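Endosialidase (Enterobacteria phage phi92, PDB 4HIZ) hydrolyses alpha-2,8 and alpha-2,9 linkages within sialic acid polymers as a phage endosialidase. Local coordinates at residues A[142-147]-A[162-167]. Numbering follows the deposited sequence.
With FRU (beta-D-fructofuranose), chain G; EDO (1,2-ethanediol), chain P.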
loop_
_atom_site.group_PDB
_atom_site.type_symbol
_atom_site.label_atom_id
_atom_site.label_comp_id
_atom_site.label_asym_id
_atom_site.label_seq_id
_atom_site.Cartn_x
_atom_site.Cartn_y
_atom_site.Cartn_z
ATOM N N ASP A 142 4.350 -28.087 22.557
ATOM C CA ASP A 142 3.859 -29.330 21.973
ATOM C C ASP A 142 4.191 -29.510 20.503
ATOM O O ASP A 142 3.947 -30.578 19.936
ATOM C CB ASP A 142 2.345 -29.457 22.175
ATOM C CG ASP A 142 1.970 -29.700 23.635
ATOM O OD1 ASP A 142 2.881 -29.952 24.459
ATOM O OD2 ASP A 142 0.760 -29.661 23.960
ATOM N N LYS A 143 4.720 -28.457 19.878
ATOM C CA LYS A 143 5.202 -28.560 18.505
ATOM C C LYS A 143 4.061 -28.904 17.548
ATOM O O LYS A 143 4.177 -29.792 16.703
ATOM C CB LYS A 143 6.369 -29.560 18.402
ATOM C CG LYS A 143 7.555 -29.201 19.282
ATOM C CD LYS A 143 8.699 -30.222 19.086
ATOM C CE LYS A 143 9.857 -29.982 20.050
ATOM N NZ LYS A 143 10.531 -28.678 19.799
ATOM N N VAL A 144 2.951 -28.185 17.697
ATOM C CA VAL A 144 1.782 -28.380 16.865
ATOM C C VAL A 144 1.245 -27.010 16.431
ATOM O O VAL A 144 1.577 -25.974 17.034
ATOM C CB VAL A 144 0.617 -29.069 17.632
ATOM C CG1 VAL A 144 1.019 -30.526 17.984
ATOM C CG2 VAL A 144 0.234 -28.292 18.910
ATOM N N ASN A 145 0.428 -27.005 15.391
ATOM C CA ASN A 145 -0.251 -25.747 15.011
ATOM C C ASN A 145 -1.550 -26.057 14.267
ATOM O O ASN A 145 -1.803 -27.219 13.877
ATOM C CB ASN A 145 0.684 -24.844 14.170
ATOM C CG ASN A 145 0.169 -23.408 14.068
ATOM O OD1 ASN A 145 -0.554 -22.912 14.942
ATOM N ND2 ASN A 145 0.556 -22.741 13.006
ATOM N N TYR A 146 -2.361 -25.024 14.021
ATOM C CA TYR A 146 -3.670 -25.234 13.425
ATOM C C TYR A 146 -3.636 -25.422 11.896
ATOM O O TYR A 146 -2.609 -25.143 11.259
ATOM C CB TYR A 146 -4.555 -24.072 13.791
ATOM C CG TYR A 146 -4.904 -23.952 15.253
ATOM C CD1 TYR A 146 -5.548 -25.009 15.937
ATOM C CD2 TYR A 146 -4.636 -22.773 15.945
ATOM C CE1 TYR A 146 -5.919 -24.872 17.271
ATOM C CE2 TYR A 146 -5.004 -22.620 17.292
ATOM C CZ TYR A 146 -5.656 -23.664 17.940
ATOM O OH TYR A 146 -6.023 -23.508 19.263
ATOM N N HIS A 147 -4.756 -25.881 11.328
ATOM C CA HIS A 147 -4.871 -26.179 9.902
ATOM C C HIS A 147 -6.372 -26.352 9.628
ATOM O O HIS A 147 -7.128 -26.770 10.497
ATOM C CB HIS A 147 -4.124 -27.512 9.657
ATOM C CG HIS A 147 -4.111 -27.989 8.241
ATOM N ND1 HIS A 147 -5.070 -28.839 7.719
ATOM C CD2 HIS A 147 -3.190 -27.811 7.262
ATOM C CE1 HIS A 147 -4.757 -29.129 6.467
ATOM N NE2 HIS A 147 -3.621 -28.516 6.166
ATOM N N ILE A 162 -11.277 -27.159 12.786
ATOM C CA ILE A 162 -9.946 -26.636 13.020
ATOM C C ILE A 162 -9.095 -27.769 13.550
ATOM O O ILE A 162 -9.345 -28.332 14.633
ATOM C CB ILE A 162 -9.958 -25.470 14.015
ATOM C CG1 ILE A 162 -10.785 -24.304 13.447
ATOM C CG2 ILE A 162 -8.528 -25.055 14.331
ATOM C CD1 ILE A 162 -10.284 -23.758 12.059
ATOM N N GLU A 163 -8.125 -28.154 12.743
ATOM C CA GLU A 163 -7.263 -29.286 13.040
ATOM C C GLU A 163 -6.022 -28.834 13.781
ATOM O O GLU A 163 -5.505 -27.739 13.534
ATOM C CB GLU A 163 -6.828 -29.919 11.718
ATOM C CG GLU A 163 -7.989 -30.600 10.956
ATOM C CD GLU A 163 -7.559 -31.206 9.645
ATOM O OE1 GLU A 163 -6.460 -30.834 9.124
ATOM O OE2 GLU A 163 -8.338 -32.028 9.105
ATOM N N THR A 164 -5.495 -29.708 14.640
ATOM C CA THR A 164 -4.201 -29.477 15.271
ATOM C C THR A 164 -3.247 -30.512 14.687
ATOM O O THR A 164 -3.508 -31.729 14.794
ATOM C CB THR A 164 -4.294 -29.655 16.801
ATOM O OG1 THR A 164 -5.109 -28.633 17.357
ATOM C CG2 THR A 164 -2.923 -29.566 17.456
ATOM N N ARG A 165 -2.168 -30.064 14.042
ATOM C CA ARG A 165 -1.262 -30.990 13.342
ATOM C C ARG A 165 0.161 -30.797 13.843
ATOM O O ARG A 165 0.553 -29.694 14.258
ATOM C CB ARG A 165 -1.314 -30.763 11.810
ATOM C CG ARG A 165 -2.805 -30.749 11.287
ATOM C CD ARG A 165 -2.920 -30.885 9.740
ATOM N NE ARG A 165 -2.480 -32.213 9.296
ATOM C CZ ARG A 165 -3.294 -33.154 8.801
ATOM N NH1 ARG A 165 -2.789 -34.337 8.434
ATOM N NH2 ARG A 165 -4.599 -32.908 8.629
ATOM N N TYR A 166 0.954 -31.864 13.774
ATOM C CA TYR A 166 2.339 -31.786 14.217
ATOM C C TYR A 166 3.210 -31.028 13.220
ATOM O O TYR A 166 3.156 -31.251 12.012
ATOM C CB TYR A 166 2.887 -33.218 14.419
ATOM C CG TYR A 166 2.322 -33.898 15.646
ATOM C CD1 TYR A 166 2.776 -33.548 16.911
ATOM C CD2 TYR A 166 1.364 -34.912 15.540
ATOM C CE1 TYR A 166 2.280 -34.160 18.047
ATOM C CE2 TYR A 166 0.863 -35.549 16.688
ATOM C CZ TYR A 166 1.329 -35.149 17.925
ATOM O OH TYR A 166 0.883 -35.734 19.080
ATOM N N LEU A 167 4.065 -30.174 13.750
ATOM C CA LEU A 167 5.044 -29.487 12.902
ATOM C C LEU A 167 6.002 -30.470 12.213
ATOM O O LEU A 167 6.436 -30.233 11.075
ATOM C CB LEU A 167 5.825 -28.479 13.745
ATOM C CG LEU A 167 5.003 -27.273 14.231
ATOM C CD1 LEU A 167 5.679 -26.566 15.390
ATOM C CD2 LEU A 167 4.845 -26.306 13.079
HETATM C C1 FRU G . -5.491 -26.629 24.172
HETATM C C2 FRU G . -6.594 -26.088 23.378
HETATM C C3 FRU G . -6.848 -26.424 22.004
HETATM C C4 FRU G . -7.912 -25.481 21.602
HETATM C C5 FRU G . -7.591 -24.286 22.451
HETATM C C6 FRU G . -8.711 -23.270 22.621
HETATM O O1 FRU G . -4.438 -25.788 23.742
HETATM O O2 FRU G . -7.654 -26.988 23.917
HETATM O O3 FRU G . -7.059 -27.820 21.676
HETATM O O4 FRU G . -7.817 -25.195 20.170
HETATM O O5 FRU G . -7.178 -24.807 23.736
HETATM O O6 FRU G . -9.703 -23.805 23.438
HETATM C C1 EDO P . -1.616 -27.813 3.659
HETATM O O1 EDO P . -1.942 -29.144 4.064
HETATM C C2 EDO P . -0.198 -27.532 4.112
HETATM O O2 EDO P . 0.571 -28.663 3.681
#
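Two donors grip Glu163 OE1 from opposite faces of its carboxylate: His147 ND1 at 2.8 Å, and Arg165 NH2, whose salt bridge completes the grip. The imidazole bond is bent, with an N-H...O angle of 138°, although ring and carboxylate lie nearly parallel, side by side. The guanidinium, by contrast, presents NH2 in its own plane and meets the oxygen from above the carboxylate. The first two torsions of Arg165 lay CD over one face of the His147 ring, 3.7 Å from its centroid, in a CH-pi contact; the bend at chi3 (67°) then turns the guanidinium toward Glu163. Such a pair of donors would probably stabilise the carboxylate's negative charge, while OE2 is taken up by Thr292, and NE and NH1 of Arg165 by the carbonyls of Met170 and Thr290. At the far edge of the imidazole, NE2 shares a hydrogen bond with O1 of an ethanediol, probably from the crystallisation liquor.

On the sheet face opposite His147, Glu163 and Arg165 lie Val144, Tyr146, Thr164 and Tyr166. Ile162 CG2 presses on Tyr146 CD1 at 3.4 Å, Thr164 CG2 packs against Val144 CB, and Val144 CG1 lies alongside Tyr166 CD1. With CG anti to its carbonyl carbon (chi1 -67°), the Tyr146 ring runs out past Ile162 until OH stands 2.6 Å from O4 of the bound fructose, which Glu176 and Asp138 also hold.

Between these faces, Asn145 and Arg165 exchange two backbone hydrogen bonds, Glu163 N bonds to His147 O, and beyond the strand end Leu167 N reaches Lys143 O at 3.0 Å. This is an antiparallel beta hairpin of the catalytic beta-propeller, strand 144-154 paired with 157-166, with a buried charged cluster on one face and a glycan-pocket tyrosine on the other.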